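Ferredoxin-NADP reductase (Neisseria gonorrhoeae MIA_2011_03-10, PDB 5TR9) binds FAD and probably transfers electrons between NADP(H) and ferredoxin or flavodoxin through the flavin. Local coordinates at residues 107-119 with 253-265. Residues are numbered along the deposited sequence; the frame is centred on the assembly and turned at random.
Sequences NATGFLLPERFPD and HRNRIPGQIMMEN
Met262 lays its methyl over one face of the Phe117 ring: CE stands 3.6 Å from the ring centroid and only 8° off the normal, a CH-pi contact for which phenylalanine offers a flat apolar face, while SD lies obliquely to the same ring as a Met-aromatic partner. Methionine suits the place because its unbranched chain, extended beyond CG (chi2 172°), carries CE over the ring centre, where it also meets Arg116 CB at 3.7 Å and Leu113 O at 3.3 Å. Phe117 CZ comes 4.0 Å from Ile261 N, near the ring plane. His253 adds a second, oblique aromatic ring, its rotation fixed by a 2.7 Å hydrogen bond from ND1 to Pro258 O.

At the other end, Leu112 rests CG 3.8 Å from Glu264 CB and CD1 3.8 Å from Glu264 OE1. Glutamate supplies an acceptor, OE2, for two waters: one links it to Phe111 N, the other to Leu112 N, joining side chain to backbone. The side chain of Glu264 is about 4 Å from the bound FAD and touches Phe50 of strand 50-57.

Met262 pairs with Phe229 and Ile231 of strand 227-233; strand 261-265 is outermost in the parallel sheet, and the 107-119 connection between strands 101-105 and 122-128 packs against it where the FAD- and NAD-binding domains join.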
# COMPACT_ATOMS: atom_id res chain seq x y z
N ASN A 107 14.54 3.75 11.87
CA ASN A 107 13.22 3.51 12.43
C ASN A 107 12.18 3.40 11.32
O ASN A 107 12.14 4.24 10.42
CB ASN A 107 12.82 4.61 13.40
CG ASN A 107 11.46 4.37 14.03
OD1 ASN A 107 11.28 3.41 14.79
ND2 ASN A 107 10.50 5.24 13.73
N ALA A 108 11.34 2.37 11.40
CA ALA A 108 10.14 2.27 10.59
C ALA A 108 8.94 2.76 11.40
O ALA A 108 8.89 2.60 12.62
CB ALA A 108 9.91 0.83 10.11
N THR A 109 7.97 3.33 10.70
CA THR A 109 6.90 4.11 11.31
C THR A 109 5.56 3.72 10.69
O THR A 109 5.50 3.25 9.55
CB THR A 109 7.15 5.63 11.10
OG1 THR A 109 8.41 5.99 11.67
CG2 THR A 109 6.06 6.50 11.71
N GLY A 110 4.48 3.91 11.45
CA GLY A 110 3.17 3.86 10.84
C GLY A 110 2.18 3.01 11.59
O GLY A 110 2.57 2.15 12.40
N PHE A 111 0.89 3.23 11.32
CA PHE A 111 -0.17 2.60 12.09
C PHE A 111 -1.12 1.78 11.24
O PHE A 111 -2.21 1.41 11.72
CB PHE A 111 -0.93 3.68 12.88
CG PHE A 111 -0.05 4.47 13.80
CD1 PHE A 111 0.47 3.89 14.95
CD2 PHE A 111 0.30 5.77 13.49
CE1 PHE A 111 1.30 4.61 15.79
CE2 PHE A 111 1.13 6.50 14.34
CZ PHE A 111 1.63 5.91 15.48
N LEU A 112 -0.76 1.47 9.99
CA LEU A 112 -1.53 0.53 9.17
C LEU A 112 -1.18 -0.88 9.64
O LEU A 112 -0.41 -1.61 9.02
CB LEU A 112 -1.22 0.68 7.69
CG LEU A 112 -1.71 1.94 7.00
CD1 LEU A 112 -1.25 1.87 5.54
CD2 LEU A 112 -3.24 2.08 7.10
N LEU A 113 -1.78 -1.26 10.77
CA LEU A 113 -1.41 -2.46 11.51
C LEU A 113 -2.64 -3.34 11.64
O LEU A 113 -3.40 -3.23 12.61
CB LEU A 113 -0.84 -2.07 12.88
CG LEU A 113 0.45 -1.24 12.79
CD1 LEU A 113 0.85 -0.74 14.15
CD2 LEU A 113 1.57 -2.07 12.17
N PRO A 114 -2.86 -4.25 10.68
CA PRO A 114 -4.16 -4.96 10.62
C PRO A 114 -4.43 -5.87 11.80
O PRO A 114 -5.61 -6.13 12.08
CB PRO A 114 -4.07 -5.76 9.31
CG PRO A 114 -2.61 -5.83 9.00
CD PRO A 114 -1.97 -4.60 9.56
N GLU A 115 -3.41 -6.35 12.50
CA GLU A 115 -3.66 -7.26 13.62
C GLU A 115 -4.21 -6.55 14.84
O GLU A 115 -4.55 -7.22 15.82
CB GLU A 115 -2.39 -8.03 13.95
CG GLU A 115 -2.09 -8.99 12.81
CD GLU A 115 -0.75 -9.66 12.88
OE1 GLU A 115 -0.14 -9.78 13.97
OE2 GLU A 115 -0.29 -10.08 11.80
N ARG A 116 -4.33 -5.22 14.79
CA ARG A 116 -5.10 -4.49 15.80
C ARG A 116 -6.60 -4.65 15.62
O ARG A 116 -7.36 -4.31 16.53
CB ARG A 116 -4.71 -3.02 15.75
CG ARG A 116 -3.29 -2.77 16.24
CD ARG A 116 -2.95 -1.29 16.12
NE ARG A 116 -1.72 -0.99 16.84
CZ ARG A 116 -1.25 0.25 17.02
NH1 ARG A 116 -1.91 1.29 16.52
NH2 ARG A 116 -0.13 0.44 17.70
N PHE A 117 -7.05 -5.14 14.45
CA PHE A 117 -8.42 -5.58 14.25
C PHE A 117 -8.56 -7.03 14.74
O PHE A 117 -7.62 -7.82 14.62
CB PHE A 117 -8.79 -5.54 12.77
CG PHE A 117 -9.00 -4.16 12.19
CD1 PHE A 117 -9.79 -3.21 12.82
CD2 PHE A 117 -8.43 -3.85 10.95
CE1 PHE A 117 -10.01 -1.95 12.25
CE2 PHE A 117 -8.65 -2.59 10.36
CZ PHE A 117 -9.43 -1.65 11.01
N PRO A 118 -9.73 -7.41 15.27
CA PRO A 118 -9.87 -8.77 15.82
C PRO A 118 -9.95 -9.83 14.74
O PRO A 118 -10.44 -9.59 13.63
CB PRO A 118 -11.18 -8.71 16.61
CG PRO A 118 -11.94 -7.56 16.02
CD PRO A 118 -10.92 -6.57 15.53
N ASP A 119 -9.46 -11.01 15.08
CA ASP A 119 -9.57 -12.17 14.20
C ASP A 119 -11.02 -12.43 13.80
O ASP A 119 -11.95 -12.22 14.57
CB ASP A 119 -9.03 -13.42 14.89
CG ASP A 119 -7.53 -13.42 15.07
OD1 ASP A 119 -6.86 -12.46 14.63
OD2 ASP A 119 -7.04 -14.41 15.68
N HIS A 253 -10.88 3.41 13.94
CA HIS A 253 -10.19 2.71 15.01
C HIS A 253 -9.36 3.73 15.79
O HIS A 253 -8.64 4.54 15.20
CB HIS A 253 -9.28 1.64 14.43
CG HIS A 253 -8.43 0.95 15.46
ND1 HIS A 253 -8.90 -0.09 16.23
CD2 HIS A 253 -7.16 1.18 15.87
CE1 HIS A 253 -7.95 -0.49 17.05
NE2 HIS A 253 -6.89 0.26 16.86
N ARG A 254 -9.47 3.71 17.13
CA ARG A 254 -8.70 4.58 18.01
C ARG A 254 -8.15 3.74 19.16
O ARG A 254 -8.43 2.55 19.26
CB ARG A 254 -9.56 5.73 18.55
CG ARG A 254 -9.78 6.85 17.54
CD ARG A 254 -10.63 7.95 18.17
NE ARG A 254 -10.52 9.21 17.45
CZ ARG A 254 -11.32 9.58 16.46
NH1 ARG A 254 -12.31 8.79 16.09
NH2 ARG A 254 -11.15 10.75 15.86
N ASN A 255 -7.37 4.39 20.04
CA ASN A 255 -6.73 3.67 21.14
C ASN A 255 -7.71 2.78 21.90
O ASN A 255 -7.41 1.61 22.18
CB ASN A 255 -6.07 4.66 22.09
CG ASN A 255 -4.67 5.03 21.68
OD1 ASN A 255 -4.21 4.66 20.59
ND2 ASN A 255 -3.97 5.76 22.54
N ARG A 256 -8.86 3.33 22.27
CA ARG A 256 -9.85 2.61 23.05
C ARG A 256 -11.14 2.30 22.29
O ARG A 256 -12.07 1.75 22.89
CB ARG A 256 -10.19 3.40 24.32
CG ARG A 256 -9.00 3.55 25.26
CD ARG A 256 -9.43 4.31 26.50
NE ARG A 256 -8.30 4.81 27.26
CZ ARG A 256 -7.60 4.09 28.13
NH1 ARG A 256 -7.92 2.82 28.35
NH2 ARG A 256 -6.59 4.64 28.78
N ILE A 257 -11.22 2.67 21.02
CA ILE A 257 -12.39 2.44 20.18
C ILE A 257 -12.03 1.37 19.16
O ILE A 257 -11.17 1.61 18.30
CB ILE A 257 -12.84 3.72 19.45
CG1 ILE A 257 -12.98 4.90 20.41
CG2 ILE A 257 -14.13 3.45 18.67
CD1 ILE A 257 -14.08 4.72 21.41
N PRO A 258 -12.66 0.19 19.19
CA PRO A 258 -12.33 -0.82 18.16
C PRO A 258 -12.51 -0.28 16.75
O PRO A 258 -11.57 -0.31 15.94
CB PRO A 258 -13.28 -1.98 18.48
CG PRO A 258 -13.50 -1.86 19.97
CD PRO A 258 -13.58 -0.35 20.21
N GLY A 259 -13.68 0.24 16.45
CA GLY A 259 -13.88 0.88 15.17
C GLY A 259 -13.75 -0.10 14.02
O GLY A 259 -13.65 -1.31 14.19
N GLN A 260 -13.77 0.47 12.82
CA GLN A 260 -13.68 -0.36 11.63
C GLN A 260 -12.77 0.24 10.56
O GLN A 260 -12.73 -0.31 9.46
CB GLN A 260 -15.08 -0.60 11.02
CG GLN A 260 -16.11 -1.28 11.97
CD GLN A 260 -16.80 -0.29 12.91
OE1 GLN A 260 -16.94 0.89 12.60
NE2 GLN A 260 -17.21 -0.78 14.07
N ILE A 261 -12.07 1.34 10.83
CA ILE A 261 -11.30 2.02 9.78
C ILE A 261 -9.91 2.38 10.29
O ILE A 261 -9.77 3.00 11.35
CB ILE A 261 -12.00 3.30 9.30
CG1 ILE A 261 -13.45 3.02 8.87
CG2 ILE A 261 -11.23 3.93 8.16
CD1 ILE A 261 -14.23 4.30 8.65
N MET A 262 -8.88 2.02 9.51
CA MET A 262 -7.54 2.57 9.64
C MET A 262 -7.18 3.25 8.33
O MET A 262 -7.53 2.75 7.26
CB MET A 262 -6.50 1.49 9.92
CG MET A 262 -6.71 0.75 11.21
SD MET A 262 -5.57 -0.65 11.30
CE MET A 262 -6.16 -1.39 12.82
N MET A 263 -6.47 4.37 8.40
CA MET A 263 -6.16 5.10 7.17
C MET A 263 -4.82 5.81 7.28
O MET A 263 -4.37 6.17 8.37
CB MET A 263 -7.27 6.10 6.85
CG MET A 263 -7.49 7.14 7.90
SD MET A 263 -8.99 8.08 7.51
CE MET A 263 -8.99 9.27 8.84
N GLU A 264 -4.18 5.99 6.12
CA GLU A 264 -2.91 6.69 6.02
C GLU A 264 -2.82 7.31 4.64
O GLU A 264 -3.05 6.62 3.64
CB GLU A 264 -1.76 5.70 6.25
CG GLU A 264 -0.36 6.29 6.16
CD GLU A 264 0.69 5.19 6.31
OE1 GLU A 264 1.20 4.71 5.28
OE2 GLU A 264 0.98 4.79 7.46
N ASN A 265 -2.51 8.61 4.57
CA ASN A 265 -2.31 9.23 3.26
C ASN A 265 -1.09 8.61 2.59
O ASN A 265 -0.05 8.43 3.23
CB ASN A 265 -2.10 10.75 3.39
CG ASN A 265 -3.39 11.50 3.70
OD1 ASN A 265 -4.49 10.95 3.67
ND2 ASN A 265 -3.25 12.79 3.98
O HOH W 1 0.15 5.59 9.69
O HOH W 2 1.62 2.26 8.48